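Local coordinates for protein arabinan endo-1,5-alpha-l-arabinosidase A (Cellvibrio cellulosa, PDB 1GYH) that hydrolyses the alpha-1,5-linked arabinofuranosyl bonds of linear arabinan, releasing almost exclusively arabinotriose during breakdown of the plant cell wall, at residues A53-P58 against V115-P120; L235-R240 against E299-V304; T18-S23 against K98-A103; A134-Q139 against I196-D201. All blocks are in the same frame, centred on the assembly; numbering follows the deposited sequence.

Contact 1. Residues A53-P58 against V115-P120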
loop_
_atom_site.group_PDB
_atom_site.type_symbol
_atom_site.label_atom_id
_atom_site.label_comp_id
_atom_site.label_asym_id
_atom_site.label_seq_id
_atom_site.Cartn_x
_atom_site.Cartn_y
_atom_site.Cartn_z
ATOM N N ALA A 53 20.340 2.446 -1.217
ATOM C CA ALA A 53 19.477 1.574 -2.017
ATOM C C ALA A 53 20.271 0.532 -2.792
ATOM O O ALA A 53 19.886 -0.627 -2.818
ATOM C CB ALA A 53 18.667 2.360 -2.975
ATOM N N LYS A 54 21.380 0.969 -3.419
ATOM C CA LYS A 54 22.189 0.059 -4.248
ATOM C C LYS A 54 22.826 -1.082 -3.478
ATOM O O LYS A 54 23.034 -2.168 -4.031
ATOM C CB LYS A 54 23.242 0.822 -5.058
ATOM C CG LYS A 54 22.676 1.445 -6.302
ATOM C CD LYS A 54 23.785 1.943 -7.224
ATOM C CE LYS A 54 23.224 2.632 -8.447
ATOM N NZ LYS A 54 23.003 4.084 -8.218
ATOM N N ARG A 55 23.102 -0.886 -2.199
ATOM C CA ARG A 55 23.635 -1.983 -1.427
ATOM C C ARG A 55 22.595 -3.051 -1.111
ATOM O O ARG A 55 22.920 -4.225 -1.101
ATOM C CB ARG A 55 24.430 -1.475 -0.216
ATOM C CG ARG A 55 23.787 -1.660 1.064
ATOM C CD ARG A 55 24.109 -2.929 1.805
ATOM N NE ARG A 55 23.313 -2.779 2.999
ATOM C CZ ARG A 55 22.208 -3.413 3.244
ATOM N NH1 ARG A 55 21.793 -4.379 2.441
ATOM N NH2 ARG A 55 21.559 -3.122 4.344
ATOM N N VAL A 56 21.337 -2.671 -0.916
ATOM C CA VAL A 56 20.282 -3.647 -0.768
ATOM C C VAL A 56 19.978 -4.312 -2.142
ATOM O O VAL A 56 19.833 -5.546 -2.235
ATOM C CB VAL A 56 18.991 -2.987 -0.166
ATOM C CG1 VAL A 56 17.796 -3.929 -0.279
ATOM C CG2 VAL A 56 19.222 -2.568 1.309
ATOM N N SER A 57 19.879 -3.489 -3.189
ATOM C CA SER A 57 19.498 -3.919 -4.557
ATOM C C SER A 57 20.559 -3.455 -5.578
ATOM O O SER A 57 20.479 -2.350 -6.105
ATOM C CB SER A 57 18.127 -3.333 -4.934
ATOM O OG SER A 57 17.622 -3.843 -6.157
ATOM N N PRO A 58 21.603 -4.251 -5.819
ATOM C CA PRO A 58 22.694 -3.794 -6.704
ATOM C C PRO A 58 22.225 -3.287 -8.085
ATOM O O PRO A 58 22.795 -2.313 -8.570
ATOM C CB PRO A 58 23.620 -5.043 -6.836
ATOM C CG PRO A 58 23.316 -5.906 -5.667
ATOM C CD PRO A 58 21.862 -5.590 -5.258
ATOM N N VAL A 115 13.994 0.773 7.935
ATOM C CA VAL A 115 13.107 0.315 9.006
ATOM C C VAL A 115 13.237 -1.195 9.170
ATOM O O VAL A 115 13.451 -1.700 10.256
ATOM C CB VAL A 115 11.635 0.671 8.707
ATOM C CG1 VAL A 115 10.718 0.215 9.838
ATOM C CG2 VAL A 115 11.443 2.207 8.445
ATOM N N ILE A 116 13.114 -1.918 8.070
ATOM C CA ILE A 116 13.226 -3.360 8.071
ATOM C C ILE A 116 13.718 -3.828 6.694
ATOM O O ILE A 116 13.355 -3.245 5.677
ATOM C CB ILE A 116 11.853 -3.973 8.455
ATOM C CG1 ILE A 116 11.993 -5.438 8.809
ATOM C CG2 ILE A 116 10.781 -3.670 7.398
ATOM C CD1 ILE A 116 11.248 -6.311 7.910
ATOM N N GLU A 117 14.566 -4.853 6.712
ATOM C CA GLU A 117 15.158 -5.442 5.490
ATOM C C GLU A 117 15.000 -6.979 5.496
ATOM O O GLU A 117 15.289 -7.634 6.480
ATOM C CB GLU A 117 16.644 -5.039 5.401
ATOM C CG GLU A 117 17.405 -5.719 4.231
ATOM C CD GLU A 117 18.859 -5.287 4.087
ATOM O OE1 GLU A 117 19.303 -4.319 4.782
ATOM O OE2 GLU A 117 19.564 -5.926 3.249
ATOM N N SER A 118 14.590 -7.540 4.378
ATOM C CA SER A 118 14.569 -8.969 4.189
ATOM C C SER A 118 15.881 -9.430 3.504
ATOM O O SER A 118 16.422 -8.736 2.612
ATOM C CB SER A 118 13.351 -9.406 3.343
ATOM O OG SER A 118 13.187 -8.681 2.115
ATOM N N VAL A 119 16.334 -10.598 3.933
ATOM C CA VAL A 119 17.596 -11.222 3.492
ATOM C C VAL A 119 17.327 -12.650 2.980
ATOM O O VAL A 119 16.819 -13.495 3.697
ATOM C CB VAL A 119 18.643 -11.264 4.604
ATOM C CG1 VAL A 119 19.917 -12.049 4.152
ATOM C CG2 VAL A 119 19.038 -9.886 5.070
ATOM N N PRO A 120 17.631 -12.924 1.721
ATOM C CA PRO A 120 17.396 -14.267 1.167
ATOM C C PRO A 120 18.027 -15.372 2.017
ATOM O O PRO A 120 19.143 -15.228 2.462
ATOM C CB PRO A 120 18.068 -14.201 -0.229
ATOM C CG PRO A 120 18.000 -12.777 -0.594
ATOM C CD PRO A 120 18.154 -11.976 0.716
#
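Arg55 and Glu117 face each other from opposite directions and join in an end-on, two-pronged salt bridge, each terminal nitrogen serving one carboxylate oxygen. The shorter prong runs from Arg55 NH2 to Glu117 OE1, 2.6 Å and almost straight at 175°, and uses the syn lone pair of that oxygen. The second, Arg55 NH1 to Glu117 OE2 at 2.8 Å, also arrives on the syn side, although NH1 stands somewhat out of the carboxylate plane. With the two planes only 19° apart, guanidinium and carboxylate lie nearly flat with one another, and the paired bonds resist rotation of either group. Glu117 reaches across because its CG is anti to the backbone N (chi1 174°) and the chain stays extended beyond it. Arg55, bent at chi2, has a second conformer, so the bridge is certain only for this one.

Beneath the bridge, Val56 supplies the apolar floor. Its CG2 methyl, the branch beside the backbone N, approaches Glu117 OE1 to 3.9 Å, while both Arg55 and Val56 also rest on Ile114 of the same strand that carries Glu117. Further along, Ser118 turns away and its OG bonds to Asn88 O. Just before Glu117 in the strand, Val115 and Ile116 both face Ile92 in a classic beta bulge. The arrangement places the short helix 53-56 against strand 110-118, the outermost strand of an antiparallel sheet of the five-bladed beta-propeller.

Contact 2. Residues L235-R240 against E299-V304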
loop_
_atom_site.group_PDB
_atom_site.type_symbol
_atom_site.label_atom_id
_atom_site.label_comp_id
_atom_site.label_asym_id
_atom_site.label_seq_id
_atom_site.Cartn_x
_atom_site.Cartn_y
_atom_site.Cartn_z
ATOM N N LEU A 235 -10.633 -12.590 10.062
ATOM C CA LEU A 235 -11.528 -13.587 9.533
ATOM C C LEU A 235 -12.318 -13.052 8.354
ATOM O O LEU A 235 -12.660 -11.874 8.298
ATOM C CB LEU A 235 -12.523 -14.057 10.635
ATOM C CG LEU A 235 -11.996 -14.538 11.972
ATOM C CD1 LEU A 235 -13.132 -15.115 12.835
ATOM C CD2 LEU A 235 -10.870 -15.568 11.786
ATOM N N ASP A 236 -12.691 -13.931 7.431
ATOM C CA ASP A 236 -13.505 -13.524 6.288
ATOM C C ASP A 236 -15.020 -13.762 6.593
ATOM O O ASP A 236 -15.364 -14.095 7.750
ATOM C CB ASP A 236 -12.973 -14.157 4.969
ATOM C CG ASP A 236 -13.288 -15.640 4.827
ATOM O OD1 ASP A 236 -14.100 -16.261 5.610
ATOM O OD2 ASP A 236 -12.755 -16.281 3.897
ATOM N N LYS A 237 -15.891 -13.560 5.600
ATOM C CA LYS A 237 -17.359 -13.701 5.775
ATOM C C LYS A 237 -17.826 -15.103 6.216
ATOM O O LYS A 237 -18.905 -15.248 6.859
ATOM C CB LYS A 237 -18.139 -13.284 4.516
ATOM C CG LYS A 237 -17.989 -11.835 4.129
ATOM C CD LYS A 237 -18.643 -11.535 2.799
ATOM C CE LYS A 237 -18.628 -10.037 2.490
ATOM N NZ LYS A 237 -19.319 -9.715 1.178
ATOM N N THR A 238 -17.024 -16.128 5.901
ATOM C CA THR A 238 -17.316 -17.491 6.267
ATOM C C THR A 238 -16.647 -17.914 7.567
ATOM O O THR A 238 -16.812 -19.055 7.975
ATOM C CB THR A 238 -16.848 -18.519 5.176
ATOM O OG1 THR A 238 -15.413 -18.522 5.103
ATOM C CG2 THR A 238 -17.292 -18.131 3.806
ATOM N N GLY A 239 -15.895 -17.030 8.201
ATOM C CA GLY A 239 -15.201 -17.352 9.439
ATOM C C GLY A 239 -13.838 -18.006 9.280
ATOM O O GLY A 239 -13.297 -18.615 10.217
ATOM N N ARG A 240 -13.282 -17.871 8.075
ATOM C CA ARG A 240 -11.955 -18.410 7.783
ATOM C C ARG A 240 -10.862 -17.367 8.012
ATOM O O ARG A 240 -10.924 -16.248 7.467
ATOM C CB ARG A 240 -11.899 -18.937 6.336
ATOM C CG ARG A 240 -10.630 -19.726 5.999
ATOM C CD ARG A 240 -10.807 -20.600 4.747
ATOM N NE ARG A 240 -9.537 -20.902 4.101
ATOM C CZ ARG A 240 -9.367 -21.178 2.802
ATOM N NH1 ARG A 240 -10.392 -21.215 1.964
ATOM N NH2 ARG A 240 -8.146 -21.426 2.339
ATOM N N GLU A 299 -24.384 -6.957 7.241
ATOM C CA GLU A 299 -23.562 -7.877 8.036
ATOM C C GLU A 299 -22.212 -7.284 8.491
ATOM O O GLU A 299 -21.390 -7.990 9.074
ATOM C CB GLU A 299 -23.340 -9.187 7.258
ATOM C CG GLU A 299 -24.604 -9.998 6.989
ATOM C CD GLU A 299 -25.535 -9.400 5.940
ATOM O OE1 GLU A 299 -25.051 -8.938 4.889
ATOM O OE2 GLU A 299 -26.784 -9.399 6.150
ATOM N N GLY A 300 -21.959 -6.011 8.206
ATOM C CA GLY A 300 -20.770 -5.348 8.685
ATOM C C GLY A 300 -19.544 -5.450 7.756
ATOM O O GLY A 300 -18.426 -5.309 8.243
ATOM N N TRP A 301 -19.765 -5.694 6.462
ATOM C CA TRP A 301 -18.693 -5.893 5.455
ATOM C C TRP A 301 -18.682 -4.768 4.423
ATOM O O TRP A 301 -19.756 -4.260 3.997
ATOM C CB TRP A 301 -18.810 -7.277 4.754
ATOM C CG TRP A 301 -18.670 -8.373 5.737
ATOM C CD1 TRP A 301 -19.683 -8.981 6.404
ATOM C CD2 TRP A 301 -17.465 -8.949 6.233
ATOM N NE1 TRP A 301 -19.191 -9.906 7.286
ATOM C CE2 TRP A 301 -17.824 -9.889 7.210
ATOM C CE3 TRP A 301 -16.094 -8.768 5.943
ATOM C CZ2 TRP A 301 -16.891 -10.665 7.871
ATOM C CZ3 TRP A 301 -15.174 -9.537 6.622
ATOM C CH2 TRP A 301 -15.567 -10.450 7.579
ATOM N N PRO A 302 -17.493 -4.380 3.981
ATOM C CA PRO A 302 -17.380 -3.317 2.984
ATOM C C PRO A 302 -17.902 -3.744 1.644
ATOM O O PRO A 302 -17.871 -4.937 1.296
ATOM C CB PRO A 302 -15.867 -3.016 2.910
ATOM C CG PRO A 302 -15.191 -4.270 3.394
ATOM C CD PRO A 302 -16.178 -4.929 4.375
ATOM N N GLN A 303 -18.414 -2.763 0.912
ATOM C CA GLN A 303 -19.006 -2.957 -0.404
ATOM C C GLN A 303 -18.689 -1.721 -1.265
ATOM O O GLN A 303 -18.691 -0.577 -0.760
ATOM C CB GLN A 303 -20.521 -3.146 -0.234
ATOM C CG GLN A 303 -21.243 -3.442 -1.450
ATOM C CD GLN A 303 -22.771 -3.395 -1.269
ATOM O OE1 GLN A 303 -23.356 -4.234 -0.557
ATOM N NE2 GLN A 303 -23.415 -2.407 -1.917
ATOM N N VAL A 304 -18.369 -1.952 -2.538
ATOM C CA VAL A 304 -18.197 -0.888 -3.534
ATOM C C VAL A 304 -19.006 -1.147 -4.809
ATOM O O VAL A 304 -19.420 -2.283 -5.084
ATOM C CB VAL A 304 -16.698 -0.668 -3.863
ATOM C CG1 VAL A 304 -15.941 -0.153 -2.643
ATOM C CG2 VAL A 304 -16.045 -1.965 -4.427
HETATM O O HOH W 1 -20.011 -6.926 1.115
HETATM O O HOH W 2 -16.881 -7.628 0.829
#
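Trp301 is the residue through which segment 299-304 grips the turn at 235-240, and the residues before it are tied down elsewhere: Glu299 O accepts from Arg226 NH1 and Gly300 O from Tyr204 OH. The Trp301 indole then extends beneath Lys237, the two side chains sliding past each other in opposite directions. Lys237 CG sits over the five-membered ring, 3.6 Å from its centroid and 12° off the normal, a CH-pi contact. The lysine chain is fully extended beyond CG, which carries CE on to Trp301 CB at 3.6 Å. At the far end of the indole, Leu235 O lies near the ring plane, 3.3 Å from Trp301 CH2.

Next comes Pro302, whose carbonyl is linked to the lysine through solvent. One water stands 2.9 Å from Lys237 NZ and also 2.9 Å from Pro302 O; a second makes the same link, its bond to the ammonium being weak. The aliphatic part of Lys237 thus lies on the ring, and its ammonium reaches Pro302 O through water. The turn itself is held by Asp236 OD1, which receives Thr238 N in an Asx turn, together with Thr238 OG1 and Arg240 N.

The pairing joins adjacent propeller sheets: the 235-240 loop lies between strands 221-227 and 248-251, whereas Pro302, opening edge strand 302-303, packs on Val224 and Leu250 as well as on Leu294 and Trp296 of strand 286-296.

Contact 3. Residues T18-S23 against K98-A103; sequences TWYLFS and KTLNPA
Tyr20 and Leu100 meet where one sheet of the beta-propeller is packed by a connecting loop of the next: strand 18-23 lies between strands 11-15 and 29-33, and residues 98-103 link strands 90-97 and 110-118. The tight part is centred on the tyrosine ring. Leu100 CB stands over the middle of one face, 3.5 Å from the centroid and 8° off the normal, a CH-pi contact of nearly ideal aim. Above the same face Leu100 O comes still closer, 3.2 Å from Tyr20 CE2. With Leu100 CG beside its own backbone N (chi1 -65°), the side chain runs back along the tyrosine toward its root, and CD1 comes within 3.6 Å of Tyr20 CD1. That same methyl reaches the edge of the Phe22 ring, in its plane, at 4.0 Å from CZ. One leucine branch therefore touches two aromatic rings in different ways, lying over the CG end of the tyrosine face and at the edge of the phenylalanine. Thr13 and Trp109 also pack on Leu100, whose backbone N is held by Glu15.

Toward the hydroxyl of Tyr20 the fit slackens. Tyr20 OH makes no hydrogen bond across the two segments; Asn101 N stays 3.6 Å from it. Beyond it Pro102 and Ala103 are exposed, and this outer turn is stabilised from within. Asn101 OD1 closes an Asx turn by accepting Ala103 N at 3.1 Å, the donor lying well above the carbonyl plane.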
loop_
_atom_site.group_PDB
_atom_site.type_symbol
_atom_site.label_atom_id
_atom_site.label_comp_id
_atom_site.label_asym_id
_atom_site.label_seq_id
_atom_site.Cartn_x
_atom_site.Cartn_y
_atom_site.Cartn_z
ATOM N N THR A 18 -5.405 21.112 0.811
ATOM C CA THR A 18 -4.771 20.420 -0.315
ATOM C C THR A 18 -4.585 18.914 -0.125
ATOM O O THR A 18 -4.109 18.461 0.901
ATOM C CB THR A 18 -3.413 21.094 -0.633
ATOM O OG1 THR A 18 -3.580 22.513 -0.724
ATOM C CG2 THR A 18 -2.923 20.673 -2.045
ATOM N N TRP A 19 -5.021 18.156 -1.125
ATOM C CA TRP A 19 -4.856 16.710 -1.216
ATOM C C TRP A 19 -3.524 16.342 -1.918
ATOM O O TRP A 19 -3.111 17.009 -2.893
ATOM C CB TRP A 19 -6.017 16.106 -2.009
ATOM C CG TRP A 19 -7.386 16.391 -1.456
ATOM C CD1 TRP A 19 -8.266 17.370 -1.867
ATOM C CD2 TRP A 19 -8.050 15.658 -0.438
ATOM N NE1 TRP A 19 -9.431 17.295 -1.133
ATOM C CE2 TRP A 19 -9.335 16.236 -0.267
ATOM C CE3 TRP A 19 -7.706 14.551 0.334
ATOM C CZ2 TRP A 19 -10.237 15.781 0.674
ATOM C CZ3 TRP A 19 -8.618 14.085 1.258
ATOM C CH2 TRP A 19 -9.866 14.705 1.430
ATOM N N TYR A 20 -2.882 15.277 -1.431
ATOM C CA TYR A 20 -1.605 14.811 -1.990
ATOM C C TYR A 20 -1.719 13.339 -2.291
ATOM O O TYR A 20 -2.336 12.566 -1.506
ATOM C CB TYR A 20 -0.420 15.079 -1.065
ATOM C CG TYR A 20 -0.105 16.542 -0.976
ATOM C CD1 TYR A 20 -0.780 17.358 -0.070
ATOM C CD2 TYR A 20 0.812 17.149 -1.839
ATOM C CE1 TYR A 20 -0.515 18.691 -0.013
ATOM C CE2 TYR A 20 1.071 18.504 -1.787
ATOM C CZ TYR A 20 0.412 19.276 -0.880
ATOM O OH TYR A 20 0.632 20.615 -0.811
ATOM N N LEU A 21 -1.125 12.950 -3.423
ATOM C CA LEU A 21 -1.180 11.593 -3.925
ATOM C C LEU A 21 0.269 11.104 -4.189
ATOM O O LEU A 21 1.101 11.826 -4.771
ATOM C CB LEU A 21 -1.987 11.557 -5.206
ATOM C CG LEU A 21 -1.931 10.327 -6.145
ATOM C CD1 LEU A 21 -2.643 9.098 -5.558
ATOM C CD2 LEU A 21 -2.552 10.681 -7.492
ATOM N N PHE A 22 0.557 9.910 -3.714
ATOM C CA PHE A 22 1.890 9.310 -3.779
ATOM C C PHE A 22 1.790 8.007 -4.550
ATOM O O PHE A 22 0.933 7.165 -4.285
ATOM C CB PHE A 22 2.480 9.036 -2.390
ATOM C CG PHE A 22 2.526 10.224 -1.489
ATOM C CD1 PHE A 22 1.347 10.759 -0.934
ATOM C CD2 PHE A 22 3.737 10.845 -1.194
ATOM C CE1 PHE A 22 1.402 11.854 -0.079
ATOM C CE2 PHE A 22 3.786 11.990 -0.366
ATOM C CZ PHE A 22 2.612 12.491 0.194
ATOM N N SER A 23 2.734 7.807 -5.481
ATOM C CA SER A 23 2.750 6.635 -6.347
ATOM C C SER A 23 4.160 6.016 -6.414
ATOM O O SER A 23 5.190 6.712 -6.290
ATOM C CB SER A 23 2.294 7.038 -7.759
ATOM O OG SER A 23 2.414 5.964 -8.711
ATOM N N LYS A 98 8.332 18.256 7.225
ATOM C CA LYS A 98 7.444 19.144 7.994
ATOM C C LYS A 98 6.177 19.561 7.249
ATOM O O LYS A 98 5.188 19.935 7.877
ATOM C CB LYS A 98 8.175 20.430 8.389
ATOM C CG LYS A 98 9.428 20.287 9.276
ATOM C CD LYS A 98 10.255 21.589 9.226
ATOM C CE LYS A 98 11.562 21.625 10.028
ATOM N NZ LYS A 98 12.333 22.992 9.897
ATOM N N THR A 99 6.199 19.512 5.919
ATOM C CA THR A 99 5.061 19.927 5.111
ATOM C C THR A 99 5.079 19.232 3.756
ATOM O O THR A 99 6.068 18.613 3.406
ATOM C CB THR A 99 5.052 21.465 4.972
ATOM O OG1 THR A 99 3.900 21.894 4.238
ATOM C CG2 THR A 99 6.227 21.954 4.154
ATOM N N LEU A 100 3.982 19.308 3.014
ATOM C CA LEU A 100 3.875 18.680 1.687
ATOM C C LEU A 100 3.873 19.700 0.526
ATOM O O LEU A 100 3.923 19.296 -0.623
ATOM C CB LEU A 100 2.624 17.800 1.613
ATOM C CG LEU A 100 2.621 16.562 2.546
ATOM C CD1 LEU A 100 1.418 15.669 2.289
ATOM C CD2 LEU A 100 3.938 15.735 2.438
ATOM N N ASN A 101 3.789 20.991 0.836
ATOM C CA ASN A 101 3.855 22.071 -0.156
ATOM C C ASN A 101 5.317 22.394 -0.544
ATOM O O ASN A 101 6.064 22.941 0.228
ATOM C CB ASN A 101 3.170 23.354 0.394
ATOM C CG ASN A 101 3.156 24.501 -0.594
ATOM O OD1 ASN A 101 3.658 24.402 -1.720
ATOM N ND2 ASN A 101 2.593 25.635 -0.160
ATOM N N PRO A 102 5.710 22.097 -1.761
ATOM C CA PRO A 102 7.110 22.331 -2.176
ATOM C C PRO A 102 7.586 23.803 -2.251
ATOM O O PRO A 102 8.799 24.045 -2.258
ATOM C CB PRO A 102 7.182 21.612 -3.547
ATOM C CG PRO A 102 5.751 21.626 -4.076
ATOM C CD PRO A 102 4.878 21.502 -2.828
ATOM N N ALA A 103 6.657 24.764 -2.292
ATOM C CA ALA A 103 6.963 26.198 -2.233
ATOM C C ALA A 103 7.204 26.653 -0.802
ATOM O O ALA A 103 7.744 27.721 -0.576
ATOM C CB ALA A 103 5.811 27.035 -2.873
#

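Contact 4. Residues A134-Q139 against I196-D201; sequences ADDHGQ and ILRKGD
The Arg198 guanidinium is met at its edge by Asp136, whose OD1 lies in the guanidinium plane; the carboxylate, however, is turned by 50° against it. This salt bridge connects neighbouring sheets of the beta-propeller, joining the hairpin turn between strands 131-134 and 140-144 to the end of strand 191-199, just before its turn into 202-209. The twist makes the pairing lopsided. Arg198 NH1 gives OD1 of Asp136 a nearly straight bond of 2.8 Å, approaching from above the carboxylate plane, whereas Arg198 NH2 to Asp136 OD2 is weak at 3.4 Å. The side chains cross at about a right angle, the arginine bending at chi2 (62°) to turn its head across the gap.

Each partner is positioned from its own side. Arg198 NE donates to Gly200 O, 3.2 Å away, and the arginine also touches Tyr203. Asp136 rides on a turn organised by Asp135, whose OD2 takes Gln139 NE2 through its syn lone pair and is also bonded to Trp141 NE1. The bridge itself lies at the surface. Behind it, Asp135 OD1 closes an Asx turn by accepting His137 N at 2.8 Å, while Gln139 N reaches the same oxygen from the opposite face of the carboxylate at 3.1 Å.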
loop_
_atom_site.group_PDB
_atom_site.type_symbol
_atom_site.label_atom_id
_atom_site.label_comp_id
_atom_site.label_asym_id
_atom_site.label_seq_id
_atom_site.Cartn_x
_atom_site.Cartn_y
_atom_site.Cartn_z
ATOM N N ALA A 134 -2.526 2.709 13.778
ATOM C CA ALA A 134 -2.497 2.866 15.212
ATOM C C ALA A 134 -3.664 2.133 15.875
ATOM O O ALA A 134 -4.731 1.999 15.273
ATOM C CB ALA A 134 -2.529 4.315 15.603
ATOM N N ASP A 135 -3.441 1.702 17.118
ATOM C CA ASP A 135 -4.456 1.016 17.916
ATOM C C ASP A 135 -5.053 1.931 18.992
ATOM O O ASP A 135 -4.757 3.115 19.008
ATOM C CB ASP A 135 -3.929 -0.340 18.452
ATOM C CG ASP A 135 -2.860 -0.240 19.522
ATOM O OD1 ASP A 135 -2.702 0.809 20.207
ATOM O OD2 ASP A 135 -2.138 -1.253 19.770
ATOM N N ASP A 136 -5.878 1.378 19.884
ATOM C CA ASP A 136 -6.529 2.168 20.924
ATOM C C ASP A 136 -5.669 2.371 22.181
ATOM O O ASP A 136 -6.137 2.972 23.153
ATOM C CB ASP A 136 -7.813 1.457 21.382
ATOM C CG ASP A 136 -8.964 1.626 20.429
ATOM O OD1 ASP A 136 -8.911 2.338 19.404
ATOM O OD2 ASP A 136 -10.017 1.036 20.640
ATOM N N HIS A 137 -4.459 1.805 22.193
ATOM C CA HIS A 137 -3.599 1.726 23.369
ATOM C C HIS A 137 -2.305 2.517 23.175
ATOM O O HIS A 137 -1.300 2.194 23.799
ATOM C CB HIS A 137 -3.241 0.258 23.679
ATOM C CG HIS A 137 -4.429 -0.651 23.743
ATOM N ND1 HIS A 137 -5.374 -0.550 24.743
ATOM C CD2 HIS A 137 -4.867 -1.627 22.904
ATOM C CE1 HIS A 137 -6.331 -1.441 24.533
ATOM N NE2 HIS A 137 -6.046 -2.114 23.430
ATOM N N GLY A 138 -2.321 3.535 22.326
ATOM C CA GLY A 138 -1.153 4.393 22.158
ATOM C C GLY A 138 -0.008 3.782 21.313
ATOM O O GLY A 138 1.138 4.301 21.342
ATOM N N GLN A 139 -0.276 2.693 20.599
ATOM C CA GLN A 139 0.795 1.974 19.876
ATOM C C GLN A 139 0.610 2.149 18.369
ATOM O O GLN A 139 -0.524 2.304 17.892
ATOM C CB GLN A 139 0.820 0.487 20.261
ATOM C CG GLN A 139 1.025 0.244 21.756
ATOM C CD GLN A 139 0.974 -1.251 22.179
ATOM O OE1 GLN A 139 1.895 -1.728 22.850
ATOM N NE2 GLN A 139 -0.115 -1.955 21.839
ATOM N N ILE A 196 -4.689 -1.706 6.456
ATOM C CA ILE A 196 -5.661 -1.816 7.539
ATOM C C ILE A 196 -6.441 -0.507 7.789
ATOM O O ILE A 196 -5.854 0.568 7.949
ATOM C CB ILE A 196 -4.994 -2.298 8.798
ATOM C CG1 ILE A 196 -4.286 -3.660 8.527
ATOM C CG2 ILE A 196 -6.039 -2.432 9.959
ATOM C CD1 ILE A 196 -3.334 -4.132 9.577
ATOM N N LEU A 197 -7.769 -0.636 7.855
ATOM C CA LEU A 197 -8.650 0.498 8.205
ATOM C C LEU A 197 -9.505 0.139 9.420
ATOM O O LEU A 197 -10.145 -0.891 9.456
ATOM C CB LEU A 197 -9.552 0.896 7.027
ATOM C CG LEU A 197 -10.554 2.082 7.262
ATOM C CD1 LEU A 197 -9.845 3.381 7.154
ATOM C CD2 LEU A 197 -11.738 2.025 6.255
ATOM N N ARG A 198 -9.506 1.012 10.420
ATOM C CA ARG A 198 -10.416 0.891 11.574
ATOM C C ARG A 198 -11.756 1.439 11.181
ATOM O O ARG A 198 -11.837 2.558 10.708
ATOM C CB ARG A 198 -9.867 1.690 12.763
ATOM C CG ARG A 198 -10.720 1.579 14.050
ATOM C CD ARG A 198 -10.837 0.184 14.623
ATOM N NE ARG A 198 -11.693 0.256 15.817
ATOM C CZ ARG A 198 -11.293 0.738 16.970
ATOM N NH1 ARG A 198 -10.023 1.100 17.134
ATOM N NH2 ARG A 198 -12.159 0.852 17.980
ATOM N N LYS A 199 -12.808 0.645 11.367
ATOM C CA LYS A 199 -14.214 1.097 11.172
ATOM C C LYS A 199 -15.144 0.428 12.196
ATOM O O LYS A 199 -15.237 -0.812 12.269
ATOM C CB LYS A 199 -14.646 0.805 9.730
ATOM C CG LYS A 199 -16.144 1.054 9.428
ATOM C CD LYS A 199 -16.439 2.520 9.151
ATOM C CE LYS A 199 -17.946 2.751 8.939
ATOM N NZ LYS A 199 -18.138 4.135 8.359
ATOM N N GLY A 200 -15.866 1.243 12.973
ATOM C CA GLY A 200 -16.689 0.716 14.062
ATOM C C GLY A 200 -15.885 -0.106 15.056
ATOM O O GLY A 200 -14.854 0.347 15.560
ATOM N N ASP A 201 -16.348 -1.313 15.349
ATOM C CA ASP A 201 -15.695 -2.164 16.337
ATOM C C ASP A 201 -14.592 -3.091 15.755
ATOM O O ASP A 201 -13.985 -3.873 16.500
ATOM C CB ASP A 201 -16.731 -3.034 17.060
ATOM C CG ASP A 201 -17.771 -2.212 17.806
ATOM O OD1 ASP A 201 -17.442 -1.102 18.320
ATOM O OD2 ASP A 201 -18.942 -2.616 17.919
#

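In the fold
Among these four contacts the chemistry changes with burial. Contact 3 is buried and almost wholly apolar; contact 4 lies at the surface and rests on charge; contacts 1 and 2 are partly buried and combine polar and apolar elements, through a salt bridge over a valine or a lysine over an indole. Contacts 1 and 4 both rest on an arginine–carboxylate pair. Contacts 1 and 3 share the sheet that contains strands 90-97 and 110-118, and contacts 2 and 4 the sheet running from 191-199 to 248-251, their centres 18 Å apart. Contacts 2, 3 and 4 each bind successive sheets, whereas contact 1 fastens a connecting helix.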